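CRISPR system Cmr subunit Cmr6 (Pyrococcus furiosus, PDB 4W8V) is an RNA-binding RAMP-superfamily subunit that, with Cmr1, caps the type III-B Cmr ribonucleoprotein complex used in CRISPR antiviral defence. Local coordinates at residues Asp86-Gly91 with Glu128-Phe133. Numbering follows the deposited sequence.
Sequences DAFMKG and ELIRIF
Two helices of the RAMP-superfamily region that makes up most of this C-terminal portion of Cmr6, 77-90 and 122-133, meet in a buried apolar contact in which Phe88 reaches Leu129 and Ile130. The backbones stay well apart: the nearest CA atoms, those of Phe88 and Ile130, are 7.7 Å from each other, and the six-residue segments bury 113 Å² between them, both sides summed. The Phe88 ring spans this separation. The CB of Phe88 already points toward helix 122-133, and chi1 of -91° carries the ring on in that direction.

Atom CE1 makes the touch. CE1 of Phe88 lies 3.9 Å from CB of Leu129, which comes in obliquely to the ring, and 4.4 Å from CG1 of Ile130. These two carbon-carbon approaches are apolar packing, the one to Leu129 at van der Waals range and the one to Ile130 looser. The backbone N of Ile130 sits at the ring edge, near its plane, 4.4 Å from CE1 of Phe88. Leu129 touches with CB; its CG lies beside the backbone N, anti to the carbonyl carbon (chi1 -68°), and chi1 and chi2 together carry CD2 to the edge of the Phe133 ring, in its plane.

The surroundings extend the apolar layer. Tyr64 of helix 52-68 meets the Phe88 ring with planes about 25° apart, Pro93 touches both Phe88 and Ile130, and Leu129 also packs on Leu221 of helix 212-228. Charge is handled away from the ring, where Glu128 forms salt bridges with Lys120 and Lys217, and Arg131 with Asp211 and Glu141.

Geometrically this is side-chain-mediated helix-helix packing, with Phe88 the one residue of 86-91 that touches 128-133, in the helical part of this RAMP-superfamily protein.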
loop_
_atom_site.group_PDB
_atom_site.type_symbol
_atom_site.label_atom_id
_atom_site.label_comp_id
_atom_site.label_asym_id
_atom_site.label_seq_id
_atom_site.Cartn_x
_atom_site.Cartn_y
_atom_site.Cartn_z
ATOM N N ASP A 86 -7.793 10.485 -8.780
ATOM C CA ASP A 86 -7.989 10.479 -10.235
ATOM C C ASP A 86 -6.908 11.269 -10.944
ATOM O O ASP A 86 -6.488 10.894 -12.039
ATOM C CB ASP A 86 -9.365 11.046 -10.612
ATOM C CG ASP A 86 -10.490 10.087 -10.306
ATOM O OD1 ASP A 86 -10.207 8.927 -9.944
ATOM O OD2 ASP A 86 -11.671 10.483 -10.446
ATOM N N ALA A 87 -6.460 12.361 -10.327
ATOM C CA ALA A 87 -5.430 13.205 -10.919
ATOM C C ALA A 87 -4.105 12.475 -11.018
ATOM O O ALA A 87 -3.492 12.436 -12.077
ATOM C CB ALA A 87 -5.257 14.472 -10.119
ATOM N N PHE A 88 -3.651 11.903 -9.913
ATOM C CA PHE A 88 -2.388 11.199 -9.947
ATOM C C PHE A 88 -2.437 9.965 -10.853
ATOM O O PHE A 88 -1.476 9.681 -11.562
ATOM C CB PHE A 88 -1.972 10.801 -8.541
ATOM C CG PHE A 88 -1.121 11.828 -7.849
ATOM C CD1 PHE A 88 0.258 11.832 -8.022
ATOM C CD2 PHE A 88 -1.687 12.772 -7.011
ATOM C CE1 PHE A 88 1.059 12.765 -7.388
ATOM C CE2 PHE A 88 -0.886 13.705 -6.366
ATOM C CZ PHE A 88 0.490 13.700 -6.562
ATOM N N MET A 89 -3.556 9.248 -10.846
ATOM C CA MET A 89 -3.616 7.965 -11.532
ATOM C C MET A 89 -4.054 8.044 -13.005
ATOM O O MET A 89 -3.650 7.199 -13.815
ATOM C CB MET A 89 -4.538 7.007 -10.768
ATOM C CG MET A 89 -4.073 6.715 -9.336
ATOM S SD MET A 89 -4.989 5.397 -8.487
ATOM C CE MET A 89 -4.368 3.969 -9.378
ATOM N N LYS A 90 -4.859 9.043 -13.352
ATOM C CA LYS A 90 -5.445 9.118 -14.690
ATOM C C LYS A 90 -5.031 10.367 -15.465
ATOM O O LYS A 90 -4.879 10.326 -16.685
ATOM C CB LYS A 90 -6.976 9.059 -14.598
ATOM C CG LYS A 90 -7.519 7.690 -14.238
ATOM C CD LYS A 90 -8.906 7.782 -13.623
ATOM C CE LYS A 90 -9.925 8.377 -14.579
ATOM N NZ LYS A 90 -11.276 8.473 -13.952
ATOM N N GLY A 91 -4.845 11.475 -14.758
ATOM C CA GLY A 91 -4.545 12.734 -15.409
ATOM C C GLY A 91 -3.177 13.291 -15.087
ATOM O O GLY A 91 -2.220 12.541 -14.874
ATOM N N GLU A 128 8.198 14.823 -6.615
ATOM C CA GLU A 128 8.851 13.648 -6.061
ATOM C C GLU A 128 7.895 12.463 -6.078
ATOM O O GLU A 128 8.317 11.323 -6.278
ATOM C CB GLU A 128 9.356 13.925 -4.644
ATOM C CG GLU A 128 10.531 14.898 -4.592
ATOM C CD GLU A 128 11.384 14.730 -3.352
ATOM O OE1 GLU A 128 10.900 15.058 -2.252
ATOM O OE2 GLU A 128 12.539 14.263 -3.473
ATOM N N LEU A 129 6.607 12.746 -5.890
ATOM C CA LEU A 129 5.580 11.708 -5.889
ATOM C C LEU A 129 5.284 11.251 -7.308
ATOM O O LEU A 129 5.027 10.072 -7.541
ATOM C CB LEU A 129 4.291 12.204 -5.224
ATOM C CG LEU A 129 4.346 12.478 -3.724
ATOM C CD1 LEU A 129 3.116 13.230 -3.263
ATOM C CD2 LEU A 129 4.485 11.180 -2.955
ATOM N N ILE A 130 5.305 12.193 -8.248
ATOM C CA ILE A 130 5.256 11.848 -9.658
ATOM C C ILE A 130 6.407 10.890 -9.986
ATOM O O ILE A 130 6.214 9.890 -10.665
ATOM C CB ILE A 130 5.320 13.103 -10.553
ATOM C CG1 ILE A 130 3.983 13.853 -10.506
ATOM C CG2 ILE A 130 5.630 12.723 -11.994
ATOM C CD1 ILE A 130 4.000 15.195 -11.212
ATOM N N ARG A 131 7.596 11.173 -9.472
ATOM C CA ARG A 131 8.741 10.314 -9.746
ATOM C C ARG A 131 8.650 8.953 -9.049
ATOM O O ARG A 131 9.034 7.938 -9.621
ATOM C CB ARG A 131 10.033 11.024 -9.344
ATOM C CG ARG A 131 10.309 12.276 -10.159
ATOM C CD ARG A 131 11.504 13.010 -9.609
ATOM N NE ARG A 131 12.616 12.088 -9.440
ATOM C CZ ARG A 131 13.554 12.210 -8.512
ATOM N NH1 ARG A 131 13.522 13.227 -7.660
ATOM N NH2 ARG A 131 14.522 11.305 -8.440
ATOM N N ILE A 132 8.144 8.933 -7.820
ATOM C CA ILE A 132 8.057 7.693 -7.055
ATOM C C ILE A 132 7.098 6.689 -7.689
ATOM O O ILE A 132 7.462 5.528 -7.904
ATOM C CB ILE A 132 7.629 7.972 -5.600
ATOM C CG1 ILE A 132 8.771 8.650 -4.838
ATOM C CG2 ILE A 132 7.229 6.685 -4.884
ATOM C CD1 ILE A 132 8.415 9.045 -3.417
ATOM N N PHE A 133 5.890 7.151 -8.013
ATOM C CA PHE A 133 4.807 6.277 -8.455
ATOM C C PHE A 133 4.622 6.266 -9.975
ATOM O O PHE A 133 4.129 5.290 -10.547
ATOM C CB PHE A 133 3.491 6.693 -7.786
ATOM C CG PHE A 133 3.510 6.576 -6.291
ATOM C CD1 PHE A 133 3.439 5.332 -5.681
ATOM C CD2 PHE A 133 3.600 7.705 -5.489
ATOM C CE1 PHE A 133 3.459 5.213 -4.301
ATOM C CE2 PHE A 133 3.619 7.585 -4.107
ATOM C CZ PHE A 133 3.553 6.338 -3.520
#